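Local atomic coordinates of Alpha/beta fold hydrolase (Pseudomonas aeruginosa, PDB entry 6I8W), a protein that hydrolyses membrane phospholipids as a phospholipase A of the alpha/beta hydrolase fold and acts as a bacterial virulence factor. Residues R31-E34 against R35-G39; P204-P207 against A208-R212. All coordinates share one frame; numbering follows the deposited sequence.

Overall arrangement
Both contacts are local, and they come in series along the chain. Interaction 1 forms the C-terminal end of the long N-terminal helix 3-38, just ahead of the first strand of the sheet, 41-47. Interaction 2 lies far later, where the loop after helix 191-199 turns into helix 208-234. Their centres are about 17 Å apart and their nearest atoms about 7 Å, so they do not touch. One octyl glucoside spans the gap, its sugar hydrogen-bonded to Glu34 on one side and to Pro205 on the other, and Leu210 also packs on helix 3-38. The detergent and a nearby myristic acid are consistent with a lipid-binding region between the N-terminal helix and helix 208-234.

Interaction 1. Residues R31-E34 against R35-G39; sequences RTVE and RGLAG. With BOG (octyl beta-D-glucopyranoside), chain D.
Arg31 and Arg35, one turn apart on the last stretch of helix 3-38, run side by side and point the same way, their guanidinium planes only 18° from parallel. Arg31 CD lies over one face of the Arg35 guanidinium, 3.7 Å from Arg35 NH2 and offset toward the rim. Both side chains converge on Asp76, which forms salt bridges with Arg31 NE and Arg35 NE, and its negative charge probably compensates the two guanidinium groups; Arg35 NH1 also bridges to Glu42.

Apolar contact comes from Val33 CG1, 3.9 Å from Leu37 CD1, the two side chains again lying alongside each other on the surface.

A bend at chi2 (-72°) turns the Glu34 carboxylate toward the sugar of octyl glucoside, where OE2 accepts a 2.6 Å hydrogen bond from O6; its other oxygen, OE1, is bridged to Arg80. The same sugar hydroxyl O6 lies 3.4 Å from Val33 CG1.

Along the backbone, Arg35 N bonds to Arg31 O (2.8 Å) and Leu37 N to Val33 O (2.9 Å), with Gly36 and Ala38 continuing the helical pattern. Gly39 ends the helix in a Schellman motif with positive phi (72°).

Beyond these residues, Glu34 and Arg35 pack on Leu79 of helix 79-82, and Arg83 and Thr86 hydrogen-bond the carbonyl oxygens of Leu37 and Ala38, seating the helix end against that helix and its following loop, next to strand 41-47.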
loop_
_atom_site.group_PDB
_atom_site.type_symbol
_atom_site.label_atom_id
_atom_site.label_comp_id
_atom_site.label_asym_id
_atom_site.label_seq_id
_atom_site.Cartn_x
_atom_site.Cartn_y
_atom_site.Cartn_z
ATOM N N ARG A 31 -12.042 7.050 9.023
ATOM C CA ARG A 31 -11.140 7.732 8.090
ATOM C C ARG A 31 -10.933 9.170 8.539
ATOM O O ARG A 31 -9.823 9.683 8.520
ATOM C CB ARG A 31 -11.693 7.715 6.652
ATOM C CG ARG A 31 -11.448 6.416 5.897
ATOM C CD ARG A 31 -12.267 6.338 4.599
ATOM N NE ARG A 31 -11.835 5.210 3.785
ATOM C CZ ARG A 31 -12.447 4.801 2.676
ATOM N NH1 ARG A 31 -13.538 5.415 2.241
ATOM N NH2 ARG A 31 -11.955 3.778 1.994
ATOM N N THR A 32 -12.021 9.827 8.919
ATOM C CA THR A 32 -11.952 11.201 9.383
ATOM C C THR A 32 -11.013 11.300 10.584
ATOM O O THR A 32 -10.165 12.197 10.651
ATOM C CB THR A 32 -13.356 11.729 9.743
ATOM O OG1 THR A 32 -14.153 11.763 8.560
ATOM C CG2 THR A 32 -13.292 13.125 10.358
ATOM N N VAL A 33 -11.121 10.351 11.509
ATOM C CA VAL A 33 -10.253 10.386 12.686
ATOM C C VAL A 33 -8.787 10.144 12.340
ATOM O O VAL A 33 -7.907 10.946 12.678
ATOM C CB VAL A 33 -10.685 9.331 13.738
ATOM C CG1 VAL A 33 -9.641 9.218 14.873
ATOM C CG2 VAL A 33 -12.037 9.680 14.307
ATOM N N GLU A 34 -8.522 9.043 11.643
ATOM C CA GLU A 34 -7.150 8.652 11.381
ATOM C C GLU A 34 -6.462 9.616 10.407
ATOM O O GLU A 34 -5.295 9.940 10.587
ATOM C CB GLU A 34 -7.104 7.207 10.871
ATOM C CG GLU A 34 -7.549 6.170 11.950
ATOM C CD GLU A 34 -6.535 5.955 13.087
ATOM O OE1 GLU A 34 -5.316 6.149 12.875
ATOM O OE2 GLU A 34 -6.955 5.540 14.189
ATOM N N ARG A 35 -7.166 10.065 9.368
ATOM C CA ARG A 35 -6.588 11.061 8.459
ATOM C C ARG A 35 -6.357 12.392 9.196
ATOM O O ARG A 35 -5.336 13.053 9.004
ATOM C CB ARG A 35 -7.484 11.274 7.227
ATOM C CG ARG A 35 -7.591 10.027 6.334
ATOM C CD ARG A 35 -8.649 10.199 5.244
ATOM N NE ARG A 35 -8.736 9.019 4.388
ATOM C CZ ARG A 35 -9.520 8.931 3.325
ATOM N NH1 ARG A 35 -10.279 9.964 2.977
ATOM N NH2 ARG A 35 -9.522 7.817 2.596
ATOM N N GLY A 36 -7.319 12.794 10.019
ATOM C CA GLY A 36 -7.214 14.048 10.747
ATOM C C GLY A 36 -6.025 14.031 11.706
ATOM O O GLY A 36 -5.273 15.010 11.806
ATOM N N LEU A 37 -5.842 12.918 12.409
ATOM C CA LEU A 37 -4.697 12.798 13.317
ATOM C C LEU A 37 -3.368 12.846 12.560
ATOM O O LEU A 37 -2.373 13.312 13.086
ATOM C CB LEU A 37 -4.784 11.515 14.143
ATOM C CG LEU A 37 -5.850 11.480 15.246
ATOM C CD1 LEU A 37 -5.960 10.062 15.780
ATOM C CD2 LEU A 37 -5.511 12.462 16.392
ATOM N N ALA A 38 -3.368 12.397 11.312
ATOM C CA ALA A 38 -2.141 12.386 10.523
ATOM C C ALA A 38 -1.933 13.694 9.778
ATOM O O ALA A 38 -0.880 13.908 9.175
ATOM C CB ALA A 38 -2.166 11.239 9.547
ATOM N N GLY A 39 -2.939 14.564 9.809
ATOM C CA GLY A 39 -2.879 15.805 9.064
ATOM C C GLY A 39 -3.017 15.590 7.552
ATOM O O GLY A 39 -2.447 16.343 6.772
HETATM C C1 BOG D . -9.761 1.918 15.696
HETATM O O1 BOG D . -8.986 1.415 14.607
HETATM C C2 BOG D . -9.180 1.316 16.983
HETATM O O2 BOG D . -9.724 0.008 17.147
HETATM C C3 BOG D . -9.443 2.131 18.248
HETATM O O3 BOG D . -8.709 1.618 19.370
HETATM C C4 BOG D . -9.038 3.565 17.966
HETATM O O4 BOG D . -9.130 4.371 19.156
HETATM C C5 BOG D . -9.984 4.045 16.866
HETATM O O5 BOG D . -9.720 3.349 15.638
HETATM C C6 BOG D . -9.934 5.558 16.652
HETATM O O6 BOG D . -9.132 5.901 15.519
HETATM C "C1'" BOG D . -9.462 1.828 13.330
HETATM C "C2'" BOG D . -8.384 1.545 12.294
HETATM C "C3'" BOG D . -7.588 0.320 12.713
HETATM C "C4'" BOG D . -6.676 -0.176 11.606
HETATM C "C5'" BOG D . -6.655 -1.698 11.635
HETATM C "C6'" BOG D . -5.525 -2.251 10.780
HETATM C "C7'" BOG D . -5.826 -3.686 10.371
HETATM C "C8'" BOG D . -6.101 -4.538 11.587
#

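Interaction 2. Residues P204-P207 against A208-R212; sequences PPLP and APLKR. With BOG (octyl beta-D-glucopyranoside), chain D.
Leu206 reaches from the loop to the first turn of helix 208-234, and its two methyls divide the work. Leu206 CD1 meets Leu210 CD2 at 3.7 Å, while Leu206 CD2 rests 3.6 Å from Lys211 CB; in both cases the side chains cross at about a right angle. With CG of Leu206 anti to the backbone N (chi1 -171°), the branch is carried over to the helix. Lys211 offers only the base of its side chain to this contact: the extended chain leads away to Gln193, which hydrogen-bonds NZ. Pro207 CB adds looser contacts with Pro209 and Leu210.

Across the junction, Lys211 N hydrogen-bonds Pro207 O, 2.9 Å long with an N-H...O angle of 161°, the donor lying nearly along the C=O axis.

Octyl glucoside lies along the loop. Its O2 donates to Pro205 O at 3.0 Å and also sits 3.2 Å from Pro207 CD, whereas its alkyl chain runs past Leu206, with C5' 3.7 Å from Leu206 CD1.

Pro207 takes the N-cap position, and Pro209, lacking an N-H to donate, fits naturally into the first turn. This proline-rich helix start belongs to the segment inserted between strands 154-160 and 250-255, where alpha/beta hydrolases commonly carry their lid or cap.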
loop_
_atom_site.group_PDB
_atom_site.type_symbol
_atom_site.label_atom_id
_atom_site.label_comp_id
_atom_site.label_asym_id
_atom_site.label_seq_id
_atom_site.Cartn_x
_atom_site.Cartn_y
_atom_site.Cartn_z
ATOM N N PRO A 204 -3.217 -4.871 15.003
ATOM C CA PRO A 204 -3.821 -3.748 15.730
ATOM C C PRO A 204 -5.318 -3.984 15.980
ATOM O O PRO A 204 -5.980 -4.610 15.152
ATOM C CB PRO A 204 -3.596 -2.553 14.786
ATOM C CG PRO A 204 -2.441 -2.955 13.920
ATOM C CD PRO A 204 -2.571 -4.451 13.747
ATOM N N PRO A 205 -5.838 -3.499 17.121
ATOM C CA PRO A 205 -7.255 -3.614 17.491
ATOM C C PRO A 205 -8.149 -3.037 16.396
ATOM O O PRO A 205 -7.879 -1.942 15.890
ATOM C CB PRO A 205 -7.356 -2.772 18.773
ATOM C CG PRO A 205 -5.994 -2.747 19.319
ATOM C CD PRO A 205 -5.063 -2.771 18.139
ATOM N N LEU A 206 -9.189 -3.777 16.049
ATOM C CA LEU A 206 -10.141 -3.424 15.004
ATOM C C LEU A 206 -11.542 -3.697 15.535
ATOM O O LEU A 206 -11.849 -4.830 15.882
ATOM C CB LEU A 206 -9.883 -4.241 13.731
ATOM C CG LEU A 206 -10.632 -3.883 12.442
ATOM C CD1 LEU A 206 -10.290 -2.479 11.992
ATOM C CD2 LEU A 206 -10.293 -4.880 11.344
ATOM N N PRO A 207 -12.380 -2.657 15.646
ATOM C CA PRO A 207 -13.762 -2.847 16.108
ATOM C C PRO A 207 -14.524 -3.825 15.206
ATOM O O PRO A 207 -14.407 -3.706 13.996
ATOM C CB PRO A 207 -14.366 -1.442 16.011
ATOM C CG PRO A 207 -13.202 -0.514 16.012
ATOM C CD PRO A 207 -12.081 -1.249 15.340
ATOM N N ALA A 208 -15.269 -4.760 15.794
ATOM C CA ALA A 208 -15.984 -5.804 15.048
ATOM C C ALA A 208 -16.875 -5.280 13.911
ATOM O O ALA A 208 -16.841 -5.835 12.811
ATOM C CB ALA A 208 -16.820 -6.668 16.019
ATOM N N PRO A 209 -17.681 -4.223 14.162
ATOM C CA PRO A 209 -18.481 -3.732 13.034
ATOM C C PRO A 209 -17.620 -3.200 11.883
ATOM O O PRO A 209 -17.954 -3.428 10.727
ATOM C CB PRO A 209 -19.324 -2.618 13.663
ATOM C CG PRO A 209 -19.409 -2.985 15.127
ATOM C CD PRO A 209 -18.060 -3.562 15.427
ATOM N N LEU A 210 -16.525 -2.513 12.190
ATOM C CA LEU A 210 -15.649 -2.011 11.141
ATOM C C LEU A 210 -14.994 -3.165 10.384
ATOM O O LEU A 210 -14.886 -3.134 9.159
ATOM C CB LEU A 210 -14.570 -1.087 11.716
ATOM C CG LEU A 210 -13.572 -0.566 10.670
ATOM C CD1 LEU A 210 -14.281 0.178 9.555
ATOM C CD2 LEU A 210 -12.539 0.329 11.330
ATOM N N LYS A 211 -14.571 -4.186 11.119
ATOM C CA LYS A 211 -13.940 -5.350 10.511
ATOM C C LYS A 211 -14.855 -6.050 9.505
ATOM O O LYS A 211 -14.426 -6.387 8.416
ATOM C CB LYS A 211 -13.522 -6.347 11.590
ATOM C CG LYS A 211 -12.963 -7.646 11.033
ATOM C CD LYS A 211 -12.800 -8.661 12.149
ATOM C CE LYS A 211 -12.945 -10.078 11.624
ATOM N NZ LYS A 211 -12.861 -11.094 12.721
ATOM N N ARG A 212 -16.114 -6.255 9.876
ATOM C CA ARG A 212 -17.061 -6.915 8.984
ATOM C C ARG A 212 -17.264 -6.146 7.676
ATOM O O ARG A 212 -17.362 -6.741 6.601
ATOM C CB ARG A 212 -18.404 -7.122 9.691
ATOM C CG ARG A 212 -18.410 -8.334 10.607
ATOM C CD ARG A 212 -19.793 -8.634 11.175
ATOM N NE ARG A 212 -19.953 -8.124 12.534
ATOM C CZ ARG A 212 -20.672 -7.052 12.852
ATOM N NH1 ARG A 212 -21.311 -6.373 11.904
ATOM N NH2 ARG A 212 -20.759 -6.664 14.117
HETATM C C1 BOG D . -9.761 1.918 15.696
HETATM O O1 BOG D . -8.986 1.415 14.607
HETATM C C2 BOG D . -9.180 1.316 16.983
HETATM O O2 BOG D . -9.724 0.008 17.147
HETATM C C3 BOG D . -9.443 2.131 18.248
HETATM O O3 BOG D . -8.709 1.618 19.370
HETATM C C4 BOG D . -9.038 3.565 17.966
HETATM O O4 BOG D . -9.130 4.371 19.156
HETATM C C5 BOG D . -9.984 4.045 16.866
HETATM O O5 BOG D . -9.720 3.349 15.638
HETATM C C6 BOG D . -9.934 5.558 16.652
HETATM O O6 BOG D . -9.132 5.901 15.519
HETATM C "C1'" BOG D . -9.462 1.828 13.330
HETATM C "C2'" BOG D . -8.384 1.545 12.294
HETATM C "C3'" BOG D . -7.588 0.320 12.713
HETATM C "C4'" BOG D . -6.676 -0.176 11.606
HETATM C "C5'" BOG D . -6.655 -1.698 11.635
HETATM C "C6'" BOG D . -5.525 -2.251 10.780
HETATM C "C7'" BOG D . -5.826 -3.686 10.371
HETATM C "C8'" BOG D . -6.101 -4.538 11.587
#